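Local coordinates for exotoxin A (Pseudomonas aeruginosa, PDB 1IKP), which transfers ADP-ribose from NAD, probably onto elongation factor 2 of host cells, and so shuts down their protein synthesis, at residues Q40-Y45 with C197-L202; G171-M176 with K223-L228. The protein carries 2 engineered substitutions. One frame throughout, in Å; residues are numbered along the deposited sequence.

Contact 1: residues Q40-Y45 with C197-L202; sequences QGVLHY and CLLDQL. Engineered in segment 197-202: Q201 (natural residue Pro).
The imidazole of H44 and the side-chain amide of Q201, an engineered residue where the natural chain has proline, lie face to face, their planes only 2° apart. Q201 OE1 sits over the ring face, 3.2 Å from H44 CE1, with no hydrogen bond between the two groups. L199 approaches the same ring obliquely, its CD2 lying 4.1 Å from H44 ND1. Farther back along the strand the contact is purely apolar: V42 CG2 meets L198 CD1 at 4.2 Å, and V42 CG1 meets L199 CD2 at 4.4 Å.

Two waters stitch the polar end together. Water 2, in the ring plane at the imidazole edge, is 2.7 Å from H44 ND1 and accepts from Q201 N at 3.2 Å. Water 1 donates to H44 O (2.8 Å) and accepts from Q201 NE2 (3.0 Å). With CG anti to the backbone N (chi1 178°), H44 stretches away from its strand toward the loop; N100 OD1 bonds to NE2 and water 2 to ND1, and together they hold the ring's rotation. The C197–C214 disulfide ties down the loop at C197, while L199 also packs on F116 of strand 112-120. This is a loop laid over one face of a sheet whose strands are antiparallel here, in the domain of concanavalin-like beta fold that probably binds the receptor.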
ATOM      1  N   GLN A  40     -22.064  -2.960  -7.918  1.00 23.95           N
ATOM      2  CA  GLN A  40     -20.949  -3.530  -7.176  1.00 22.21           C
ATOM      3  C   GLN A  40     -21.287  -3.490  -5.709  1.00 19.29           C
ATOM      4  O   GLN A  40     -21.970  -2.581  -5.234  1.00 19.61           O
ATOM      5  CB  GLN A  40     -19.640  -2.776  -7.445  1.00 23.63           C
ATOM      6  CG  GLN A  40     -19.680  -1.289  -7.203  1.00 25.46           C
ATOM      7  CD  GLN A  40     -18.364  -0.603  -7.546  1.00 26.78           C
ATOM      8  OE1 GLN A  40     -18.357   0.530  -8.006  1.00 26.70           O
ATOM      9  NE2 GLN A  40     -17.245  -1.286  -7.309  1.00 25.53           N
ATOM     10  N   GLY A  41     -20.822  -4.492  -4.977  1.00 16.82           N
ATOM     11  CA  GLY A  41     -21.110  -4.516  -3.562  1.00 16.01           C
ATOM     12  C   GLY A  41     -20.148  -5.423  -2.838  1.00 14.57           C
ATOM     13  O   GLY A  41     -19.283  -6.044  -3.460  1.00 13.88           O
ATOM     14  N   VAL A  42     -20.318  -5.481  -1.521  1.00 13.89           N
ATOM     15  CA  VAL A  42     -19.521  -6.330  -0.643  1.00 11.72           C
ATOM     16  C   VAL A  42     -20.433  -7.058   0.346  1.00 12.91           C
ATOM     17  O   VAL A  42     -21.254  -6.432   1.035  1.00 13.72           O
ATOM     18  CB  VAL A  42     -18.516  -5.512   0.174  1.00 11.75           C
ATOM     19  CG1 VAL A  42     -17.758  -6.435   1.148  1.00 12.09           C
ATOM     20  CG2 VAL A  42     -17.521  -4.804  -0.742  1.00 11.97           C
ATOM     21  N   LEU A  43     -20.312  -8.380   0.388  1.00 11.70           N
ATOM     22  CA  LEU A  43     -21.035  -9.206   1.337  1.00 12.08           C
ATOM     23  C   LEU A  43     -20.107  -9.332   2.539  1.00 12.32           C
ATOM     24  O   LEU A  43     -18.942  -9.710   2.379  1.00 14.30           O
ATOM     25  CB  LEU A  43     -21.293 -10.605   0.772  1.00 11.77           C
ATOM     26  CG  LEU A  43     -22.365 -10.661  -0.305  1.00 13.07           C
ATOM     27  CD1 LEU A  43     -22.273 -11.965  -1.073  1.00 16.08           C
ATOM     28  CD2 LEU A  43     -23.743 -10.518   0.369  1.00 15.62           C
ATOM     29  N   HIS A  44     -20.605  -8.986   3.725  1.00 11.51           N
ATOM     30  CA  HIS A  44     -19.815  -9.093   4.942  1.00 10.07           C
ATOM     31  C   HIS A  44     -20.412 -10.204   5.803  1.00 12.56           C
ATOM     32  O   HIS A  44     -21.541 -10.078   6.319  1.00 11.85           O
ATOM     33  CB  HIS A  44     -19.848  -7.755   5.696  1.00 10.43           C
ATOM     34  CG  HIS A  44     -19.102  -7.757   6.992  1.00 10.74           C
ATOM     35  ND1 HIS A  44     -19.038  -6.653   7.816  1.00 11.75           N
ATOM     36  CD2 HIS A  44     -18.345  -8.711   7.586  1.00 11.88           C
ATOM     37  CE1 HIS A  44     -18.275  -6.923   8.859  1.00 11.23           C
ATOM     38  NE2 HIS A  44     -17.840  -8.167   8.738  1.00 11.03           N
ATOM     39  N   TYR A  45     -19.669 -11.300   5.902  1.00 12.16           N
ATOM     40  CA  TYR A  45     -20.049 -12.473   6.700  1.00 13.20           C
ATOM     41  C   TYR A  45     -19.364 -12.370   8.055  1.00 12.70           C
ATOM     42  O   TYR A  45     -18.174 -12.100   8.122  1.00 11.32           O
ATOM     43  CB  TYR A  45     -19.570 -13.767   6.032  1.00 10.77           C
ATOM     44  CG  TYR A  45     -20.266 -14.116   4.741  1.00 11.73           C
ATOM     45  CD1 TYR A  45     -21.331 -15.022   4.722  1.00 12.02           C
ATOM     46  CD2 TYR A  45     -19.863 -13.543   3.532  1.00 12.70           C
ATOM     47  CE1 TYR A  45     -21.979 -15.357   3.539  1.00 13.28           C
ATOM     48  CE2 TYR A  45     -20.510 -13.870   2.336  1.00 12.76           C
ATOM     49  CZ  TYR A  45     -21.559 -14.772   2.342  1.00 13.15           C
ATOM     50  OH  TYR A  45     -22.219 -15.107   1.168  1.00 16.36           O
ATOM     51  N   CYS A 197     -14.093   1.446   5.662  1.00 15.57           N
ATOM     52  CA  CYS A 197     -15.066   2.513   5.463  1.00 16.61           C
ATOM     53  C   CYS A 197     -16.305   2.002   4.739  1.00 17.18           C
ATOM     54  O   CYS A 197     -17.347   2.657   4.742  1.00 19.23           O
ATOM     55  CB  CYS A 197     -14.423   3.646   4.653  1.00 15.91           C
ATOM     56  SG  CYS A 197     -13.026   4.473   5.472  1.00 18.76           S
ATOM     57  N   LEU A 198     -16.209   0.837   4.106  1.00 15.16           N
ATOM     58  CA  LEU A 198     -17.361   0.273   3.403  1.00 16.41           C
ATOM     59  C   LEU A 198     -18.250  -0.561   4.333  1.00 16.23           C
ATOM     60  O   LEU A 198     -19.381  -0.919   3.974  1.00 19.32           O
ATOM     61  CB  LEU A 198     -16.903  -0.640   2.271  1.00 17.26           C
ATOM     62  CG  LEU A 198     -15.864  -0.116   1.294  1.00 18.55           C
ATOM     63  CD1 LEU A 198     -15.635  -1.146   0.220  1.00 19.14           C
ATOM     64  CD2 LEU A 198     -16.329   1.187   0.692  1.00 20.37           C
ATOM     65  N   LEU A 199     -17.749  -0.837   5.527  1.00 15.76           N
ATOM     66  CA  LEU A 199     -18.440  -1.719   6.461  1.00 16.33           C
ATOM     67  C   LEU A 199     -19.120  -0.976   7.600  1.00 18.78           C
ATOM     68  O   LEU A 199     -18.468  -0.476   8.507  1.00 18.47           O
ATOM     69  CB  LEU A 199     -17.428  -2.738   7.009  1.00 15.51           C
ATOM     70  CG  LEU A 199     -16.540  -3.416   5.935  1.00 13.51           C
ATOM     71  CD1 LEU A 199     -15.500  -4.286   6.619  1.00 16.22           C
ATOM     72  CD2 LEU A 199     -17.405  -4.221   4.985  1.00 16.96           C
ATOM     73  N   ASP A 200     -20.444  -0.928   7.545  1.00 25.84           N
ATOM     74  CA  ASP A 200     -21.214  -0.232   8.566  1.00 32.55           C
ATOM     75  C   ASP A 200     -20.942  -0.788   9.955  1.00 30.18           C
ATOM     76  O   ASP A 200     -20.936  -0.050  10.940  1.00 26.43           O
ATOM     77  CB  ASP A 200     -22.706  -0.326   8.243  1.00 51.02           C
ATOM     78  CG  ASP A 200     -23.065   0.381   6.949  1.00 62.51           C
ATOM     79  OD1 ASP A 200     -22.496   0.023   5.892  1.00 68.09           O
ATOM     80  OD2 ASP A 200     -23.911   1.297   6.988  1.00 67.97           O
ATOM     81  N   GLN A 201     -20.704  -2.090  10.033  1.00 29.79           N
ATOM     82  CA  GLN A 201     -20.442  -2.732  11.310  1.00 32.67           C
ATOM     83  C   GLN A 201     -19.183  -2.197  11.979  1.00 27.29           C
ATOM     84  O   GLN A 201     -18.977  -2.400  13.176  1.00 27.75           O
ATOM     85  CB  GLN A 201     -20.340  -4.249  11.114  1.00 45.07           C
ATOM     86  CG  GLN A 201     -21.667  -4.897  10.736  1.00 51.01           C
ATOM     87  CD  GLN A 201     -21.502  -6.292  10.168  1.00 52.09           C
ATOM     88  OE1 GLN A 201     -20.824  -7.138  10.753  1.00 44.11           O
ATOM     89  NE2 GLN A 201     -22.133  -6.544   9.024  1.00 42.27           N
ATOM     90  N   LEU A 202     -18.356  -1.486  11.216  1.00 22.84           N
ATOM     91  CA  LEU A 202     -17.118  -0.931  11.745  1.00 24.03           C
ATOM     92  C   LEU A 202     -16.999   0.591  11.610  1.00 23.27           C
ATOM     93  O   LEU A 202     -15.888   1.136  11.533  1.00 23.02           O
ATOM     94  CB  LEU A 202     -15.923  -1.599  11.060  1.00 25.89           C
ATOM     95  CG  LEU A 202     -15.774  -3.094  11.341  1.00 29.58           C
ATOM     96  CD1 LEU A 202     -14.481  -3.596  10.730  1.00 31.14           C
ATOM     97  CD2 LEU A 202     -15.778  -3.340  12.845  1.00 31.08           C
TER
HETATM   98  O   HOH W   1     -21.899  -9.493   8.983  1.00 15.99           O
HETATM   99  O   HOH W   2     -20.492  -4.329   7.759  1.00 19.09           O

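Contact 2: residues G171-M176 with K223-L228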
ATOM      1  N   GLY A 171     -24.317 -13.805  11.016  1.00 16.14           N
ATOM      2  CA  GLY A 171     -25.129 -13.123  10.029  1.00 16.94           C
ATOM      3  C   GLY A 171     -24.331 -12.688   8.815  1.00 15.86           C
ATOM      4  O   GLY A 171     -23.101 -12.851   8.753  1.00 15.55           O
ATOM      5  N   VAL A 172     -25.047 -12.132   7.849  1.00 14.51           N
ATOM      6  CA  VAL A 172     -24.436 -11.652   6.619  1.00 12.97           C
ATOM      7  C   VAL A 172     -25.178 -10.411   6.154  1.00 14.48           C
ATOM      8  O   VAL A 172     -26.421 -10.349   6.192  1.00 16.52           O
ATOM      9  CB  VAL A 172     -24.430 -12.758   5.513  1.00 16.37           C
ATOM     10  CG1 VAL A 172     -25.845 -13.251   5.209  1.00 19.25           C
ATOM     11  CG2 VAL A 172     -23.748 -12.220   4.263  1.00 15.40           C
ATOM     12  N   SER A 173     -24.412  -9.414   5.738  1.00 14.15           N
ATOM     13  CA  SER A 173     -24.960  -8.160   5.256  1.00 15.04           C
ATOM     14  C   SER A 173     -24.369  -7.870   3.903  1.00 15.81           C
ATOM     15  O   SER A 173     -23.389  -8.492   3.495  1.00 14.75           O
ATOM     16  CB  SER A 173     -24.607  -7.021   6.216  1.00 14.03           C
ATOM     17  OG  SER A 173     -23.202  -6.814   6.311  1.00 17.57           O
ATOM     18  N   VAL A 174     -24.992  -6.954   3.180  1.00 15.23           N
ATOM     19  CA  VAL A 174     -24.474  -6.554   1.889  1.00 14.11           C
ATOM     20  C   VAL A 174     -24.508  -5.051   1.818  1.00 16.15           C
ATOM     21  O   VAL A 174     -25.430  -4.406   2.325  1.00 16.92           O
ATOM     22  CB  VAL A 174     -25.294  -7.111   0.716  1.00 15.04           C
ATOM     23  CG1 VAL A 174     -26.722  -6.553   0.749  1.00 17.61           C
ATOM     24  CG2 VAL A 174     -24.609  -6.762  -0.621  1.00 17.34           C
ATOM     25  N   VAL A 175     -23.468  -4.479   1.230  1.00 13.99           N
ATOM     26  CA  VAL A 175     -23.396  -3.047   1.023  1.00 15.81           C
ATOM     27  C   VAL A 175     -23.247  -2.849  -0.477  1.00 16.53           C
ATOM     28  O   VAL A 175     -22.376  -3.443  -1.121  1.00 14.48           O
ATOM     29  CB  VAL A 175     -22.237  -2.381   1.791  1.00 18.41           C
ATOM     30  CG1 VAL A 175     -20.915  -3.002   1.413  1.00 19.92           C
ATOM     31  CG2 VAL A 175     -22.206  -0.900   1.489  1.00 20.60           C
ATOM     32  N   MET A 176     -24.147  -2.054  -1.045  1.00 16.75           N
ATOM     33  CA  MET A 176     -24.145  -1.803  -2.471  1.00 17.64           C
ATOM     34  C   MET A 176     -23.713  -0.371  -2.722  1.00 19.24           C
ATOM     35  O   MET A 176     -24.166   0.562  -2.054  1.00 19.78           O
ATOM     36  CB  MET A 176     -25.545  -2.019  -3.056  1.00 19.30           C
ATOM     37  CG  MET A 176     -26.075  -3.427  -2.988  1.00 18.42           C
ATOM     38  SD  MET A 176     -25.067  -4.618  -3.905  1.00 22.63           S
ATOM     39  CE  MET A 176     -25.208  -3.920  -5.581  1.00 24.33           C
ATOM     40  N   LYS A 223     -23.279   4.543  -0.518  1.00 18.91           N
ATOM     41  CA  LYS A 223     -23.643   3.136  -0.387  1.00 16.91           C
ATOM     42  C   LYS A 223     -24.931   2.898   0.405  1.00 16.29           C
ATOM     43  O   LYS A 223     -25.342   3.738   1.206  1.00 18.07           O
ATOM     44  CB  LYS A 223     -22.494   2.377   0.284  1.00 18.10           C
ATOM     45  CG  LYS A 223     -22.165   2.880   1.675  1.00 18.87           C
ATOM     46  CD  LYS A 223     -20.818   2.347   2.158  1.00 20.96           C
ATOM     47  CE  LYS A 223     -20.299   3.141   3.343  1.00 25.95           C
ATOM     48  NZ  LYS A 223     -21.198   3.088   4.530  1.00 28.06           N
ATOM     49  N   ILE A 224     -25.547   1.749   0.150  1.00 16.31           N
ATOM     50  CA  ILE A 224     -26.770   1.324   0.833  1.00 17.19           C
ATOM     51  C   ILE A 224     -26.473  -0.028   1.473  1.00 17.71           C
ATOM     52  O   ILE A 224     -26.016  -0.966   0.802  1.00 18.35           O
ATOM     53  CB  ILE A 224     -27.943   1.183  -0.143  1.00 18.02           C
ATOM     54  CG1 ILE A 224     -28.271   2.556  -0.742  1.00 22.49           C
ATOM     55  CG2 ILE A 224     -29.163   0.624   0.594  1.00 20.53           C
ATOM     56  CD1 ILE A 224     -29.285   2.518  -1.852  1.00 25.87           C
ATOM     57  N   TYR A 225     -26.764  -0.117   2.768  1.00 16.60           N
ATOM     58  CA  TYR A 225     -26.512  -1.303   3.597  1.00 16.88           C
ATOM     59  C   TYR A 225     -27.761  -2.103   3.968  1.00 18.54           C
ATOM     60  O   TYR A 225     -28.787  -1.533   4.297  1.00 18.21           O
ATOM     61  CB  TYR A 225     -25.834  -0.838   4.882  1.00 20.27           C
ATOM     62  CG  TYR A 225     -25.655  -1.899   5.933  1.00 22.79           C
ATOM     63  CD1 TYR A 225     -24.569  -2.766   5.890  1.00 24.05           C
ATOM     64  CD2 TYR A 225     -26.568  -2.023   6.990  1.00 23.84           C
ATOM     65  CE1 TYR A 225     -24.389  -3.730   6.868  1.00 25.06           C
ATOM     66  CE2 TYR A 225     -26.395  -2.989   7.975  1.00 25.96           C
ATOM     67  CZ  TYR A 225     -25.302  -3.839   7.907  1.00 25.68           C
ATOM     68  OH  TYR A 225     -25.104  -4.801   8.865  1.00 27.94           O
ATOM     69  N   ARG A 226     -27.661  -3.426   3.949  1.00 18.30           N
ATOM     70  CA  ARG A 226     -28.792  -4.281   4.312  1.00 18.93           C
ATOM     71  C   ARG A 226     -28.341  -5.592   4.922  1.00 18.17           C
ATOM     72  O   ARG A 226     -27.394  -6.211   4.438  1.00 16.21           O
ATOM     73  CB  ARG A 226     -29.626  -4.636   3.088  1.00 23.89           C
ATOM     74  CG  ARG A 226     -30.388  -3.496   2.470  1.00 31.34           C
ATOM     75  CD  ARG A 226     -30.464  -3.706   0.979  1.00 35.02           C
ATOM     76  NE  ARG A 226     -30.945  -5.036   0.631  1.00 35.78           N
ATOM     77  CZ  ARG A 226     -30.646  -5.656  -0.505  1.00 37.73           C
ATOM     78  NH1 ARG A 226     -29.866  -5.068  -1.400  1.00 38.66           N
ATOM     79  NH2 ARG A 226     -31.133  -6.863  -0.749  1.00 37.89           N
ATOM     80  N   VAL A 227     -29.023  -6.015   5.984  1.00 16.55           N
ATOM     81  CA  VAL A 227     -28.737  -7.303   6.602  1.00 16.62           C
ATOM     82  C   VAL A 227     -29.533  -8.315   5.777  1.00 17.72           C
ATOM     83  O   VAL A 227     -30.745  -8.155   5.569  1.00 18.08           O
ATOM     84  CB  VAL A 227     -29.227  -7.383   8.078  1.00 16.85           C
ATOM     85  CG1 VAL A 227     -29.083  -8.818   8.600  1.00 17.15           C
ATOM     86  CG2 VAL A 227     -28.433  -6.424   8.945  1.00 18.71           C
ATOM     87  N   LEU A 228     -28.864  -9.352   5.294  1.00 16.91           N
ATOM     88  CA  LEU A 228     -29.543 -10.366   4.494  1.00 17.51           C
ATOM     89  C   LEU A 228     -30.011 -11.574   5.317  1.00 18.81           C
ATOM     90  O   LEU A 228     -31.042 -12.182   5.022  1.00 22.00           O
ATOM     91  CB  LEU A 228     -28.627 -10.836   3.354  1.00 17.25           C
ATOM     92  CG  LEU A 228     -28.193  -9.784   2.321  1.00 17.57           C
ATOM     93  CD1 LEU A 228     -27.249 -10.424   1.317  1.00 18.97           C
ATOM     94  CD2 LEU A 228     -29.417  -9.207   1.595  1.00 18.97           C
TER
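R226 and V174 form a hydrogen-bonded antiparallel pair, V174 N giving to R226 O at 2.8 Å and R226 N returning to V174 O at 2.9 Å. M176 and I224 exchange the same two bonds; that from M176 N to I224 O is the straightest, 171° at the hydrogen. L228 N to V172 O extends the pairing at the other end. At the non-hydrogen-bonded positions the backbones add CA-H...O contacts, among them V175 CA to I224 O at 3.4 Å.

Side-chain packing occupies both faces. On one, V174 CG1 lies 3.9 Å from L228 CD2. The same methyl also reaches over a face of the R226 guanidinium, offset toward its rim. On the other, V175 CG2 nestles against K223 CB at 3.5 Å. V175 CG2 stands anti to its own backbone N, which brings it alongside the lysine's aliphatic stem.

The Y225 ring also touches S173, its CE1 3.4 Å from S173 OG, with the serine meeting it obliquely.

Strand 224-228 runs beside strand 164-176, whose S173 and V175 also pair by backbone with H44 and V42 of strand 40-49. L228 reaches L43 of that strand, and V174 and M176 touch I105 of strand 97-106.

From the N terminus, strand 40-49 comes first, and its partner in contact 1, the loop at 197-202, arrives only after 151 residues that include much of the domain's beta structure. Strand 164-176 falls inside that interval. Contact 2 closes a shorter excursion of 46 residues from it, through the 197-202 loop and helices 205-210 and 218-221, to strand 224-228. The two closures therefore cross instead of nesting. They meet in space, with centres about 7 Å apart: strands 40-49 and 164-176 are sheet neighbours, and Q201 makes a weak hydrogen bond to Y225 OH. Together they tie the loop and the late strand to one sheet of the binding domain.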